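Local coordinates for protein peptidase M42 (PDB 5DS0) that probably removes amino acids from the N-termini of peptides, as a cobalt-bound TET aminopeptidase of the M42 family assembled from twelve subunits, at residues C[46-50]-C[209-213]; C[190-195]-C[340-344]; C[173-179]-C[327-333]. All blocks are in the same frame, centred on the assembly; numbering follows the deposited sequence.

Overall arrangement
The three contacts form a triangle within one domain, their centres 19 to 22 Å apart. Interactions 1 and 3 belong to the same mixed sheet but lie on opposite sides of the chain's centre, while interaction 2 joins two helices. Each of those helices is tied to a sheet contact: strands 173-176 and 329-332 of interaction 3 run into helices 179-197 and 333-349 of interaction 2, and helix 179-197 is followed by strand 205-211 of interaction 1. Along the chain the order is 46-50, 173-179, 190-195, 209-213, 327-333, 340-344, so every pair of contacts interlocks. Interactions 1 and 3 lead into cobalt ligands from those two sides, Gln213 into Glu214 and Glu215, Phe179 into Asp180.

Interaction 1 (C[46-50]-C[209-213]); sequences LGSVT and SATVQ
Thr50 and Ser209 face each other at a non-hydrogen-bonded position of an antiparallel strand pair, and their side chains supply a link of their own: Thr50 OG1 and Ser209 OG lie 2.9 Å apart, a hydroxyl pair in which either may donate. Ser209 brings its OG there by setting it opposite the backbone nitrogen (chi1 -167°). At the neighbouring position, Val49 and Ala210 form the hydrogen-bonded pair. Ala210 N reaches Val49 O at 2.8 Å, whereas the return bond from Val49 N to Ala210 O is weak. On the other face of the sheet from the hydroxyls, Val49 CG2 meets Ala210 CB loosely.

Beyond this pair Ser48 continues the link with its side chain, OG accepting Val212 N at 3.3 Å in a bent bond (142° at the hydrogen). Val212 fills the turn before the strand with its two branches, CG2 against Leu46 CB at 3.8 Å and CG1 over Gly47 O at 3.5 Å. The positive phi of Gly47 in this turn is one that calls for glycine.

In the second shell, Asp44 OD2 bonds Ser48 OG and so positions the hydroxyl that holds Val212, while Asn27 bonds Gly47 O. Thr211 turns away from 46-50, bonds Asp301 and lies about 8 Å from a cobalt ion; the chain then runs directly into the metal ligands Glu214 and Glu215. Within the sheet, strand 205-211 lies between 49-53 and 60-66, with helix 219-228 against Ser48 and Ser209 and helix 24-34 against Val49 and Val212.

Interaction 2 (C[190-195]-C[340-344]); sequences EAIRRM and IRLVI
Ala191 and Ile340 mark where helices 179-197 and 333-349 come together, the axes of the two short segments approaching to 9.5 Å and crossing at -63°. This is an apolar helix-helix crossing of the alpha/beta domain that carries the metal site, and every direct contact across it is van der Waals in kind.

The small Ala191 admits the opposing helix: its CB is 3.8 Å from Val343 CG2, and Ile344 CG1 lies a little farther from it. Ile340 works with two branches. Its CD1 lies against Glu190 CB at 3.7 Å. With CG1 beside the backbone nitrogen (chi1 -67°), CG2 falls opposite that nitrogen and sits over the centre of the Arg194 guanidinium, 3.7 Å from CZ. Arg194 runs roughly perpendicular to Ile340, bent at chi2 and chi3 so that its flat group is laid on the methyl while its CB meets Ile344 CD1.

The charge of Arg194 is answered by Glu337, which forms a salt bridge with NH1 and also lies in a long, weak ion pair with Arg341. On the flank of helix 179-197, Arg193 grips Glu190 side-on, NH2 to OE1 at 2.8 Å and NE to OE2 at 3.1 Å; the oxygens lie in the guanidinium plane, but the nitrogens approach their syn sides from out of the carboxylate plane. Tyr33 and Ser6 add a hydrogen bond each, so the carboxylate, unlike the CB, is drawn away from Ile340. At the other end the selenomethionine Met195 runs antiparallel alongside Ile344, its CE stopping 4.1 Å from Ile344 CG2.

Interaction 3 (C[173-179]-C[327-333]); sequences VAMGKAF and HVGLLSL
Phe179, at the start of helix 179-197, meets Leu331 of strand 329-332 head-on, so that Leu331 CD2 lies over one face of the ring, 3.7 Å from its centroid and 25° off the normal: a CH-pi contact. The ring's edge points to the backbone, with Phe179 CE2 3.3 Å from Gly329 O.

Four backbone bonds join the antiparallel strands 173-176 and 329-332, Ala174 with Leu331 in both directions and Gly176 with Gly329 likewise. The shortest, from Gly329 N to Gly176 O, measures 2.8 Å. On the face away from Phe179, Met175, a selenomethionine, runs fully extended with CG opposite the backbone nitrogen (chi1 -176°), lying alongside Leu330 and crossing Val328, whose CG2 is 3.5 Å from Met175 CG. Another subunit packs on this face, its Arg100 against Met175 and its Asp139 against Leu330.

The ends are looser. At the Lys177 end, Lys177 CB touches His327 O, while the lysine amine leads off to Glu69 and Ala16 O and His327 NE2 bonds Arg100 O of its own chain. At the opposite end, partly exposed Leu333 brings CD2 only to 4.1 Å from Ala174 CB. Replacing Phe179 with an alanine would probably strip Leu331 CD2 of its aromatic platform and open a gap beside Gly329.

Polar bonding is thus left largely to the backbones, and apolar side chains fill both faces. Because Asp180, which binds both cobalt ions, directly follows Phe179, this ring packing is consistent with anchoring the start of helix 179-197 beside the metal site.

Interaction 1 (C[46-50]-C[209-213])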
loop_
_atom_site.group_PDB
_atom_site.type_symbol
_atom_site.label_atom_id
_atom_site.label_comp_id
_atom_site.label_asym_id
_atom_site.label_seq_id
_atom_site.Cartn_x
_atom_site.Cartn_y
_atom_site.Cartn_z
ATOM N N LEU C 46 32.648 -38.346 -8.103
ATOM C CA LEU C 46 31.847 -37.567 -7.178
ATOM C C LEU C 46 31.354 -38.393 -5.991
ATOM O O LEU C 46 30.982 -37.826 -4.965
ATOM C CB LEU C 46 30.662 -36.931 -7.905
ATOM C CG LEU C 46 30.891 -35.525 -8.467
ATOM C CD1 LEU C 46 32.214 -35.393 -9.203
ATOM C CD2 LEU C 46 29.747 -35.115 -9.384
ATOM N N GLY C 47 31.351 -39.714 -6.122
ATOM C CA GLY C 47 30.891 -40.582 -5.047
ATOM C C GLY C 47 29.711 -41.482 -5.386
ATOM O O GLY C 47 29.247 -42.215 -4.522
ATOM N N SER C 48 29.204 -41.427 -6.620
ATOM C CA SER C 48 28.133 -42.336 -7.052
ATOM C C SER C 48 28.685 -43.735 -7.173
ATOM O O SER C 48 29.725 -43.932 -7.796
ATOM C CB SER C 48 27.560 -41.952 -8.418
ATOM O OG SER C 48 27.237 -40.577 -8.502
ATOM N N VAL C 49 28.008 -44.700 -6.563
ATOM C CA VAL C 49 28.342 -46.103 -6.800
ATOM C C VAL C 49 27.244 -46.748 -7.672
ATOM O O VAL C 49 26.055 -46.458 -7.536
ATOM C CB VAL C 49 28.627 -46.953 -5.523
ATOM C CG1 VAL C 49 29.474 -46.273 -4.431
ATOM C CG2 VAL C 49 27.331 -47.345 -4.898
ATOM N N THR C 50 27.682 -47.634 -8.555
ATOM C CA THR C 50 26.843 -48.242 -9.554
ATOM C C THR C 50 27.088 -49.757 -9.570
ATOM O O THR C 50 28.220 -50.209 -9.646
ATOM C CB THR C 50 27.157 -47.645 -10.949
ATOM O OG1 THR C 50 27.103 -46.206 -10.904
ATOM C CG2 THR C 50 26.182 -48.163 -12.005
ATOM N N SER C 209 22.331 -47.627 -10.272
ATOM C CA SER C 209 23.197 -46.582 -9.786
ATOM C C SER C 209 22.615 -45.764 -8.637
ATOM O O SER C 209 21.516 -45.246 -8.720
ATOM C CB SER C 209 23.562 -45.668 -10.941
ATOM O OG SER C 209 24.622 -44.832 -10.559
ATOM N N ALA C 210 23.393 -45.649 -7.570
ATOM C CA ALA C 210 23.060 -44.802 -6.434
ATOM C C ALA C 210 23.787 -43.464 -6.565
ATOM O O ALA C 210 24.900 -43.293 -6.065
ATOM C CB ALA C 210 23.450 -45.499 -5.145
ATOM N N THR C 211 23.164 -42.533 -7.272
ATOM C CA THR C 211 23.807 -41.284 -7.629
ATOM C C THR C 211 23.934 -40.332 -6.455
ATOM O O THR C 211 23.189 -40.430 -5.484
ATOM C CB THR C 211 23.027 -40.578 -8.764
ATOM O OG1 THR C 211 21.619 -40.665 -8.509
ATOM C CG2 THR C 211 23.316 -41.233 -10.086
ATOM N N VAL C 212 24.859 -39.387 -6.582
ATOM C CA VAL C 212 25.070 -38.358 -5.569
ATOM C C VAL C 212 24.715 -36.979 -6.101
ATOM O O VAL C 212 24.610 -36.767 -7.308
ATOM C CB VAL C 212 26.528 -38.346 -5.044
ATOM C CG1 VAL C 212 26.842 -39.654 -4.334
ATOM C CG2 VAL C 212 27.527 -38.073 -6.162
ATOM N N GLN C 213 24.518 -36.053 -5.175
ATOM C CA GLN C 213 24.330 -34.645 -5.492
ATOM C C GLN C 213 23.208 -34.312 -6.489
ATOM O O GLN C 213 23.347 -33.378 -7.267
ATOM C CB GLN C 213 25.669 -34.048 -5.971
ATOM C CG GLN C 213 26.718 -34.028 -4.872
ATOM C CD GLN C 213 27.958 -33.245 -5.236
ATOM O OE1 GLN C 213 27.897 -32.102 -5.699
ATOM N NE2 GLN C 213 29.097 -33.839 -4.982
#

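Interaction 2 (C[190-195]-C[340-344])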
loop_
_atom_site.group_PDB
_atom_site.type_symbol
_atom_site.label_atom_id
_atom_site.label_comp_id
_atom_site.label_asym_id
_atom_site.label_seq_id
_atom_site.Cartn_x
_atom_site.Cartn_y
_atom_site.Cartn_z
ATOM N N GLU C 190 16.736 -53.709 -4.767
ATOM C CA GLU C 190 15.886 -54.873 -4.556
ATOM C C GLU C 190 15.571 -55.563 -5.863
ATOM O O GLU C 190 15.423 -56.780 -5.900
ATOM C CB GLU C 190 14.585 -54.487 -3.851
ATOM C CG GLU C 190 14.764 -54.223 -2.362
ATOM C CD GLU C 190 15.186 -55.463 -1.603
ATOM O OE1 GLU C 190 14.306 -56.307 -1.327
ATOM O OE2 GLU C 190 16.396 -55.615 -1.332
ATOM N N ALA C 191 15.449 -54.788 -6.933
ATOM C CA ALA C 191 15.199 -55.359 -8.243
ATOM C C ALA C 191 16.368 -56.245 -8.645
ATOM O O ALA C 191 16.178 -57.389 -9.029
ATOM C CB ALA C 191 14.990 -54.264 -9.270
ATOM N N ILE C 192 17.576 -55.715 -8.553
ATOM C CA ILE C 192 18.760 -56.475 -8.907
ATOM C C ILE C 192 18.897 -57.702 -8.017
ATOM O O ILE C 192 19.220 -58.786 -8.502
ATOM C CB ILE C 192 20.024 -55.597 -8.840
ATOM C CG1 ILE C 192 20.031 -54.629 -10.023
ATOM C CG2 ILE C 192 21.284 -56.441 -8.885
ATOM C CD1 ILE C 192 20.954 -53.446 -9.844
ATOM N N ARG C 193 18.645 -57.545 -6.723
ATOM C CA ARG C 193 18.758 -58.673 -5.805
ATOM C C ARG C 193 17.826 -59.780 -6.210
ATOM O O ARG C 193 18.239 -60.928 -6.323
ATOM C CB ARG C 193 18.442 -58.262 -4.373
ATOM C CG ARG C 193 18.530 -59.424 -3.392
ATOM C CD ARG C 193 18.215 -59.017 -1.967
ATOM N NE ARG C 193 16.810 -58.678 -1.756
ATOM C CZ ARG C 193 15.800 -59.539 -1.639
ATOM N NH1 ARG C 193 15.998 -60.846 -1.719
ATOM N NH2 ARG C 193 14.569 -59.058 -1.466
ATOM N N ARG C 194 16.571 -59.431 -6.436
ATOM C CA ARG C 194 15.556 -60.418 -6.774
ATOM C C ARG C 194 15.801 -61.131 -8.084
ATOM O O ARG C 194 15.487 -62.309 -8.225
ATOM C CB ARG C 194 14.168 -59.786 -6.786
ATOM C CG ARG C 194 13.557 -59.932 -5.380
ATOM C CD ARG C 194 12.671 -58.754 -4.823
ATOM N NE ARG C 194 11.371 -58.747 -5.477
ATOM C CZ ARG C 194 10.254 -58.144 -5.057
ATOM N NH1 ARG C 194 9.213 -58.277 -5.836
ATOM N NH2 ARG C 194 10.124 -57.423 -3.919
HETATM N N MSE C 195 16.365 -60.416 -9.044
HETATM C CA MSE C 195 16.670 -61.005 -10.341
HETATM C C MSE C 195 17.723 -62.070 -10.210
HETATM O O MSE C 195 17.631 -63.113 -10.862
HETATM C CB MSE C 195 17.083 -59.900 -11.308
HETATM C CG MSE C 195 15.820 -59.142 -11.676
HETATM SE SE MSE C 195 16.098 -57.934 -13.196
HETATM C CE MSE C 195 15.093 -58.966 -14.552
ATOM N N ILE C 340 8.994 -52.106 -7.651
ATOM C CA ILE C 340 9.991 -53.154 -7.827
ATOM C C ILE C 340 9.508 -54.162 -8.874
ATOM O O ILE C 340 10.242 -54.496 -9.803
ATOM C CB ILE C 340 10.324 -53.882 -6.517
ATOM C CG1 ILE C 340 11.037 -52.945 -5.554
ATOM C CG2 ILE C 340 11.207 -55.081 -6.821
ATOM C CD1 ILE C 340 11.082 -53.482 -4.143
ATOM N N ARG C 341 8.267 -54.631 -8.735
ATOM C CA ARG C 341 7.689 -55.546 -9.718
ATOM C C ARG C 341 7.769 -54.953 -11.122
ATOM O O ARG C 341 8.191 -55.618 -12.063
ATOM C CB ARG C 341 6.237 -55.852 -9.393
ATOM C CG ARG C 341 6.038 -56.807 -8.242
ATOM C CD ARG C 341 4.559 -57.088 -8.033
ATOM N NE ARG C 341 4.244 -57.419 -6.634
ATOM C CZ ARG C 341 4.038 -58.655 -6.145
ATOM N NH1 ARG C 341 3.726 -58.814 -4.854
ATOM N NH2 ARG C 341 4.192 -59.742 -6.910
ATOM N N LEU C 342 7.371 -53.698 -11.251
ATOM C CA LEU C 342 7.319 -53.057 -12.550
ATOM C C LEU C 342 8.693 -52.979 -13.223
ATOM O O LEU C 342 8.807 -53.288 -14.410
ATOM C CB LEU C 342 6.732 -51.650 -12.426
ATOM C CG LEU C 342 6.674 -50.838 -13.718
ATOM C CD1 LEU C 342 5.831 -51.539 -14.769
ATOM C CD2 LEU C 342 6.137 -49.443 -13.440
ATOM N N VAL C 343 9.711 -52.565 -12.471
ATOM C CA VAL C 343 11.056 -52.394 -13.040
ATOM C C VAL C 343 11.589 -53.743 -13.534
ATOM O O VAL C 343 12.197 -53.810 -14.598
ATOM C CB VAL C 343 12.121 -51.687 -12.113
ATOM C CG1 VAL C 343 11.914 -50.178 -12.065
ATOM C CG2 VAL C 343 12.142 -52.230 -10.701
ATOM N N ILE C 344 11.311 -54.816 -12.800
ATOM C CA ILE C 344 11.711 -56.145 -13.223
ATOM C C ILE C 344 11.065 -56.519 -14.558
ATOM O O ILE C 344 11.754 -56.944 -15.483
ATOM C CB ILE C 344 11.393 -57.183 -12.134
ATOM C CG1 ILE C 344 12.369 -57.011 -10.960
ATOM C CG2 ILE C 344 11.483 -58.600 -12.678
ATOM C CD1 ILE C 344 12.012 -57.782 -9.707
#

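Interaction 3 (C[173-179]-C[327-333])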
loop_
_atom_site.group_PDB
_atom_site.type_symbol
_atom_site.label_atom_id
_atom_site.label_comp_id
_atom_site.label_asym_id
_atom_site.label_seq_id
_atom_site.Cartn_x
_atom_site.Cartn_y
_atom_site.Cartn_z
ATOM N N VAL C 173 2.452 -48.221 5.848
ATOM C CA VAL C 173 3.013 -46.904 5.514
ATOM C C VAL C 173 4.289 -46.600 6.276
ATOM O O VAL C 173 4.318 -46.679 7.498
ATOM C CB VAL C 173 2.024 -45.788 5.868
ATOM C CG1 VAL C 173 2.654 -44.431 5.688
ATOM C CG2 VAL C 173 0.757 -45.908 5.030
ATOM N N ALA C 174 5.336 -46.256 5.541
ATOM C CA ALA C 174 6.645 -45.990 6.122
ATOM C C ALA C 174 6.779 -44.519 6.467
ATOM O O ALA C 174 6.326 -43.666 5.706
ATOM C CB ALA C 174 7.736 -46.394 5.142
HETATM N N MSE C 175 7.420 -44.234 7.595
HETATM C CA MSE C 175 7.562 -42.867 8.085
HETATM C C MSE C 175 8.997 -42.598 8.420
HETATM O O MSE C 175 9.616 -43.359 9.153
HETATM C CB MSE C 175 6.732 -42.702 9.338
HETATM C CG MSE C 175 6.738 -41.276 9.878
HETATM SE SE MSE C 175 5.465 -41.206 11.402
HETATM C CE MSE C 175 5.635 -39.359 12.049
ATOM N N GLY C 176 9.535 -41.505 7.885
ATOM C CA GLY C 176 10.912 -41.131 8.115
ATOM C C GLY C 176 11.410 -40.129 7.107
ATOM O O GLY C 176 10.631 -39.514 6.381
ATOM N N LYS C 177 12.716 -39.900 7.109
ATOM C CA LYS C 177 13.311 -38.885 6.237
ATOM C C LYS C 177 13.991 -39.546 5.061
ATOM O O LYS C 177 14.096 -40.767 4.990
ATOM C CB LYS C 177 14.334 -38.053 6.997
ATOM C CG LYS C 177 15.633 -38.792 7.308
ATOM C CD LYS C 177 16.634 -37.889 8.000
ATOM C CE LYS C 177 17.830 -38.661 8.523
ATOM N NZ LYS C 177 18.790 -38.939 7.429
ATOM N N ALA C 178 14.424 -38.716 4.126
ATOM C CA ALA C 178 15.271 -39.135 3.017
ATOM C C ALA C 178 14.654 -40.139 2.048
ATOM O O ALA C 178 15.378 -40.733 1.246
ATOM C CB ALA C 178 16.596 -39.656 3.548
ATOM N N PHE C 179 13.335 -40.324 2.078
ATOM C CA PHE C 179 12.703 -41.158 1.065
ATOM C C PHE C 179 13.132 -40.672 -0.318
ATOM O O PHE C 179 13.377 -41.483 -1.193
ATOM C CB PHE C 179 11.189 -41.140 1.177
ATOM C CG PHE C 179 10.659 -41.872 2.373
ATOM C CD1 PHE C 179 11.102 -43.144 2.679
ATOM C CD2 PHE C 179 9.686 -41.306 3.170
ATOM C CE1 PHE C 179 10.603 -43.821 3.770
ATOM C CE2 PHE C 179 9.184 -41.984 4.263
ATOM C CZ PHE C 179 9.652 -43.237 4.567
ATOM N N HIS C 327 11.572 -32.892 7.313
ATOM C CA HIS C 327 12.110 -33.844 8.287
ATOM C C HIS C 327 11.468 -35.214 8.222
ATOM O O HIS C 327 12.125 -36.219 8.477
ATOM C CB HIS C 327 11.995 -33.304 9.718
ATOM C CG HIS C 327 13.125 -32.414 10.099
ATOM N ND1 HIS C 327 13.393 -31.234 9.440
ATOM C CD2 HIS C 327 14.073 -32.536 11.055
ATOM C CE1 HIS C 327 14.460 -30.668 9.974
ATOM N NE2 HIS C 327 14.887 -31.435 10.962
ATOM N N VAL C 328 10.187 -35.267 7.921
ATOM C CA VAL C 328 9.490 -36.532 7.972
ATOM C C VAL C 328 8.446 -36.620 6.877
ATOM O O VAL C 328 7.660 -35.707 6.664
ATOM C CB VAL C 328 8.912 -36.788 9.393
ATOM C CG1 VAL C 328 8.047 -35.639 9.864
ATOM C CG2 VAL C 328 8.135 -38.092 9.448
ATOM N N GLY C 329 8.453 -37.747 6.183
ATOM C CA GLY C 329 7.547 -37.978 5.065
ATOM C C GLY C 329 6.895 -39.325 5.215
ATOM O O GLY C 329 7.258 -40.082 6.093
ATOM N N LEU C 330 5.933 -39.624 4.341
ATOM C CA LEU C 330 5.241 -40.917 4.367
ATOM C C LEU C 330 5.171 -41.493 2.974
ATOM O O LEU C 330 4.952 -40.763 2.022
ATOM C CB LEU C 330 3.821 -40.738 4.876
ATOM C CG LEU C 330 3.690 -40.092 6.247
ATOM C CD1 LEU C 330 2.254 -39.680 6.495
ATOM C CD2 LEU C 330 4.161 -41.053 7.323
ATOM N N LEU C 331 5.342 -42.805 2.856
ATOM C CA LEU C 331 5.055 -43.485 1.592
ATOM C C LEU C 331 4.466 -44.872 1.826
ATOM O O LEU C 331 4.566 -45.400 2.922
ATOM C CB LEU C 331 6.304 -43.540 0.693
ATOM C CG LEU C 331 7.579 -44.219 1.183
ATOM C CD1 LEU C 331 7.440 -45.733 1.207
ATOM C CD2 LEU C 331 8.722 -43.851 0.270
ATOM N N SER C 332 3.873 -45.436 0.773
ATOM C CA SER C 332 3.218 -46.745 0.835
ATOM C C SER C 332 4.181 -47.881 0.483
ATOM O O SER C 332 4.819 -47.856 -0.561
ATOM C CB SER C 332 2.039 -46.770 -0.125
ATOM O OG SER C 332 1.612 -48.094 -0.393
ATOM N N LEU C 333 4.275 -48.884 1.348
ATOM C CA LEU C 333 5.114 -50.053 1.075
ATOM C C LEU C 333 4.577 -50.870 -0.086
ATOM O O LEU C 333 5.342 -51.533 -0.781
ATOM C CB LEU C 333 5.230 -50.941 2.304
ATOM C CG LEU C 333 5.970 -50.265 3.448
ATOM C CD1 LEU C 333 5.968 -51.183 4.653
ATOM C CD2 LEU C 333 7.399 -49.900 3.059
#